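Local atomic coordinates of tumor necrosis factor-inducible protein TSG-6 (PDB entry 2PF5), a protein that binds hyaluronan through its Link module and transfers heavy chains from inter-alpha-inhibitor to hyaluronan during extracellular matrix remodelling. Residues A[49-54]-A[86-91]. Sequence-based numbering, arbitrary orientation.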
ATOM      1  N   ALA A  49       7.178  -1.188   1.039  1.00 20.01           N
ATOM      2  CA  ALA A  49       6.195  -2.140   0.558  1.00 19.35           C
ATOM      3  C   ALA A  49       4.955  -2.036   1.453  1.00 19.27           C
ATOM      4  O   ALA A  49       5.078  -1.966   2.689  1.00 20.69           O
ATOM      5  CB  ALA A  49       6.787  -3.567   0.604  1.00 19.49           C
ATOM      6  N   GLY A  50       3.783  -2.050   0.840  1.00 18.66           N
ATOM      7  CA  GLY A  50       2.533  -2.024   1.569  1.00 19.16           C
ATOM      8  C   GLY A  50       1.456  -2.894   0.960  1.00 19.71           C
ATOM      9  O   GLY A  50       1.417  -3.081  -0.249  1.00 19.59           O
ATOM     10  N   TRP A  51       0.544  -3.369   1.813  1.00 20.38           N
ATOM     11  CA  TRP A  51      -0.695  -4.001   1.379  1.00 20.32           C
ATOM     12  C   TRP A  51      -1.574  -3.050   0.541  1.00 20.80           C
ATOM     13  O   TRP A  51      -1.675  -1.842   0.816  1.00 20.75           O
ATOM     14  CB  TRP A  51      -1.519  -4.477   2.586  1.00 19.40           C
ATOM     15  CG  TRP A  51      -0.858  -5.576   3.403  1.00 20.14           C
ATOM     16  CD1 TRP A  51      -0.257  -5.450   4.629  1.00 18.15           C
ATOM     17  CD2 TRP A  51      -0.772  -6.966   3.044  1.00 17.43           C
ATOM     18  NE1 TRP A  51       0.212  -6.695   5.049  1.00 18.34           N
ATOM     19  CE2 TRP A  51      -0.097  -7.631   4.089  1.00 19.32           C
ATOM     20  CE3 TRP A  51      -1.203  -7.709   1.931  1.00 17.30           C
ATOM     21  CZ2 TRP A  51       0.147  -9.029   4.072  1.00 16.94           C
ATOM     22  CZ3 TRP A  51      -0.931  -9.099   1.886  1.00 18.43           C
ATOM     23  CH2 TRP A  51      -0.269  -9.740   2.967  1.00 17.83           C
ATOM     24  N   MET A  52      -2.221  -3.634  -0.457  1.00 20.64           N
ATOM     25  CA  MET A  52      -3.200  -2.928  -1.273  1.00 21.82           C
ATOM     26  C   MET A  52      -4.347  -3.870  -1.585  1.00 20.73           C
ATOM     27  O   MET A  52      -4.372  -4.990  -1.084  1.00 21.04           O
ATOM     28  CB  MET A  52      -2.524  -2.301  -2.517  1.00 21.54           C
ATOM     29  CG  MET A  52      -2.148  -3.298  -3.602  1.00 23.85           C
ATOM     30  SD  MET A  52      -1.121  -2.594  -4.951  1.00 25.30           S
ATOM     31  CE  MET A  52       0.421  -2.669  -4.158  1.00 12.77           C
ATOM     32  N   ALA A  53      -5.308  -3.433  -2.401  1.00 20.30           N
ATOM     33  CA  ALA A  53      -6.496  -4.227  -2.650  1.00 20.44           C
ATOM     34  C   ALA A  53      -6.139  -5.646  -3.139  1.00 19.62           C
ATOM     35  O   ALA A  53      -5.147  -5.874  -3.844  1.00 19.32           O
ATOM     36  CB  ALA A  53      -7.406  -3.543  -3.637  1.00 20.27           C
ATOM     37  N   LYS A  54      -6.954  -6.600  -2.716  1.00 19.18           N
ATOM     38  CA  LYS A  54      -6.841  -7.990  -3.149  1.00 22.19           C
ATOM     39  C   LYS A  54      -5.706  -8.757  -2.466  1.00 20.93           C
ATOM     40  O   LYS A  54      -5.438  -9.890  -2.797  1.00 21.66           O
ATOM     41  CB  LYS A  54      -6.700  -8.086  -4.667  1.00 21.24           C
ATOM     42  CG  LYS A  54      -7.940  -7.757  -5.450  1.00 24.43           C
ATOM     43  CD  LYS A  54      -7.746  -8.049  -6.919  1.00 25.40           C
ATOM     44  CE  LYS A  54      -7.812  -9.554  -7.205  1.00 32.38           C
ATOM     45  NZ  LYS A  54      -6.928 -10.064  -8.317  1.00 29.02           N
ATOM     46  N   GLU A  86       1.664 -11.832   6.893  1.00 18.20           N
ATOM     47  CA  GLU A  86       2.908 -11.095   6.683  1.00 18.22           C
ATOM     48  C   GLU A  86       2.672  -9.656   7.145  1.00 18.07           C
ATOM     49  O   GLU A  86       1.524  -9.152   7.061  1.00 19.13           O
ATOM     50  CB  GLU A  86       3.318 -11.107   5.208  1.00 17.77           C
ATOM     51  CG  GLU A  86       3.890 -12.471   4.739  1.00 17.13           C
ATOM     52  CD  GLU A  86       4.269 -12.452   3.262  1.00 17.91           C
ATOM     53  OE1 GLU A  86       4.111 -11.372   2.615  1.00 18.41           O
ATOM     54  OE2 GLU A  86       4.699 -13.506   2.737  1.00 15.05           O
ATOM     55  N   ARG A  87       3.721  -8.985   7.609  1.00 17.94           N
ATOM     56  CA  ARG A  87       3.579  -7.599   8.125  1.00 18.03           C
ATOM     57  C   ARG A  87       4.283  -6.584   7.204  1.00 17.99           C
ATOM     58  O   ARG A  87       5.484  -6.663   6.953  1.00 17.39           O
ATOM     59  CB  ARG A  87       4.080  -7.484   9.576  1.00 18.12           C
ATOM     60  CG  ARG A  87       3.306  -8.377  10.546  1.00 18.02           C
ATOM     61  CD  ARG A  87       4.029  -8.450  11.860  1.00 22.81           C
ATOM     62  NE  ARG A  87       3.448  -7.460  12.750  1.00 26.58           N
ATOM     63  CZ  ARG A  87       3.967  -7.061  13.908  1.00 28.08           C
ATOM     64  NH1 ARG A  87       3.304  -6.165  14.620  1.00 29.68           N
ATOM     65  NH2 ARG A  87       5.138  -7.524  14.347  1.00 26.96           N
ATOM     66  N   TRP A  88       3.497  -5.643   6.688  1.00 18.25           N
ATOM     67  CA  TRP A  88       3.979  -4.666   5.723  1.00 18.52           C
ATOM     68  C   TRP A  88       3.354  -3.325   6.118  1.00 19.07           C
ATOM     69  O   TRP A  88       2.745  -3.202   7.174  1.00 18.18           O
ATOM     70  CB  TRP A  88       3.532  -5.056   4.310  1.00 18.28           C
ATOM     71  CG  TRP A  88       4.138  -6.388   3.771  1.00 18.98           C
ATOM     72  CD1 TRP A  88       3.485  -7.584   3.591  1.00 18.61           C
ATOM     73  CD2 TRP A  88       5.498  -6.610   3.371  1.00 18.08           C
ATOM     74  NE1 TRP A  88       4.350  -8.533   3.062  1.00 15.47           N
ATOM     75  CE2 TRP A  88       5.592  -7.964   2.926  1.00 19.43           C
ATOM     76  CE3 TRP A  88       6.643  -5.799   3.322  1.00 18.30           C
ATOM     77  CZ2 TRP A  88       6.787  -8.508   2.432  1.00 19.40           C
ATOM     78  CZ3 TRP A  88       7.839  -6.344   2.853  1.00 19.47           C
ATOM     79  CH2 TRP A  88       7.901  -7.691   2.400  1.00 20.36           C
ATOM     80  N   ASP A  89       3.455  -2.323   5.247  1.00 20.04           N
ATOM     81  CA  ASP A  89       2.717  -1.102   5.495  1.00 19.95           C
ATOM     82  C   ASP A  89       1.361  -1.198   4.778  1.00 19.91           C
ATOM     83  O   ASP A  89       0.899  -2.301   4.436  1.00 20.17           O
ATOM     84  CB  ASP A  89       3.570   0.109   5.060  1.00 20.25           C
ATOM     85  CG  ASP A  89       4.755   0.353   5.983  1.00 19.78           C
ATOM     86  OD1 ASP A  89       4.772  -0.123   7.156  1.00 18.43           O
ATOM     87  OD2 ASP A  89       5.689   1.051   5.535  1.00 20.32           O
ATOM     88  N   ALA A  90       0.725  -0.053   4.519  1.00 18.82           N
ATOM     89  CA  ALA A  90      -0.569  -0.022   3.848  1.00 18.23           C
ATOM     90  C   ALA A  90      -0.589   1.129   2.837  1.00 18.01           C
ATOM     91  O   ALA A  90      -0.043   2.191   3.103  1.00 18.47           O
ATOM     92  CB  ALA A  90      -1.693   0.167   4.866  1.00 17.73           C
ATOM     93  N   TYR A  91      -1.223   0.889   1.694  1.00 18.05           N
ATOM     94  CA  TYR A  91      -1.561   1.942   0.724  1.00 18.49           C
ATOM     95  C   TYR A  91      -3.064   2.112   0.727  1.00 18.73           C
ATOM     96  O   TYR A  91      -3.805   1.178   0.394  1.00 19.44           O
ATOM     97  CB  TYR A  91      -1.006   1.635  -0.692  1.00 18.01           C
ATOM     98  CG  TYR A  91       0.459   1.893  -0.698  1.00 19.36           C
ATOM     99  CD1 TYR A  91       1.358   0.833  -0.565  1.00 18.36           C
ATOM    100  CD2 TYR A  91       0.966   3.216  -0.732  1.00 18.56           C
ATOM    101  CE1 TYR A  91       2.740   1.063  -0.517  1.00 20.32           C
ATOM    102  CE2 TYR A  91       2.340   3.460  -0.668  1.00 18.94           C
ATOM    103  CZ  TYR A  91       3.221   2.362  -0.563  1.00 19.58           C
ATOM    104  OH  TYR A  91       4.580   2.560  -0.488  1.00 16.33           O
TER
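Three backbone hydrogen bonds join segment 49-51 to segment 89-91, side by side and parallel. Asp-89 N donates to Ala-49 O at 3.1 Å, Trp-51 N donates to Asp-89 O at 2.9 Å, and Tyr-91 N donates to Trp-51 O, also at 2.9 Å. Gly-50 CA lies 4.0 Å from Asp-89 CA, and the Tyr-91 ring edge comes within 3.6 Å of Gly-50 N through CE1.

The two indoles form a T-shaped pair, their planes 75° apart: Trp-88 CD1 points at one face of Trp-51, 3.6 Å from CE2. A chi1 of -65° sets Trp-88 CG anti to the carbonyl carbon and brings the indole edge across the Trp-51 ring. Trp-88 NE1 donates to Glu-86 OE1 at 2.9 Å, almost in the indole plane. That oxygen also forms a salt bridge with Arg-81, while Trp-51 NE1 is satisfied chiefly by Leu-14 O, its bond to Glu-86 O being weak at 3.4 Å. The buried Asp-89 carboxylate is satisfied by Tyr-12 N and His-4 NE2, and Tyr-91 OH by Ala-48 O.

This pairing links the two parts of the Link module's mixed sheet: strand 50-51 pairs antiparallel with 56-61, which in turn pairs with 74-80, while 89-93 pairs antiparallel with 2-5 and 29-30, and helix 33-41 packs Leu-36 against Met-52 and Tyr-91.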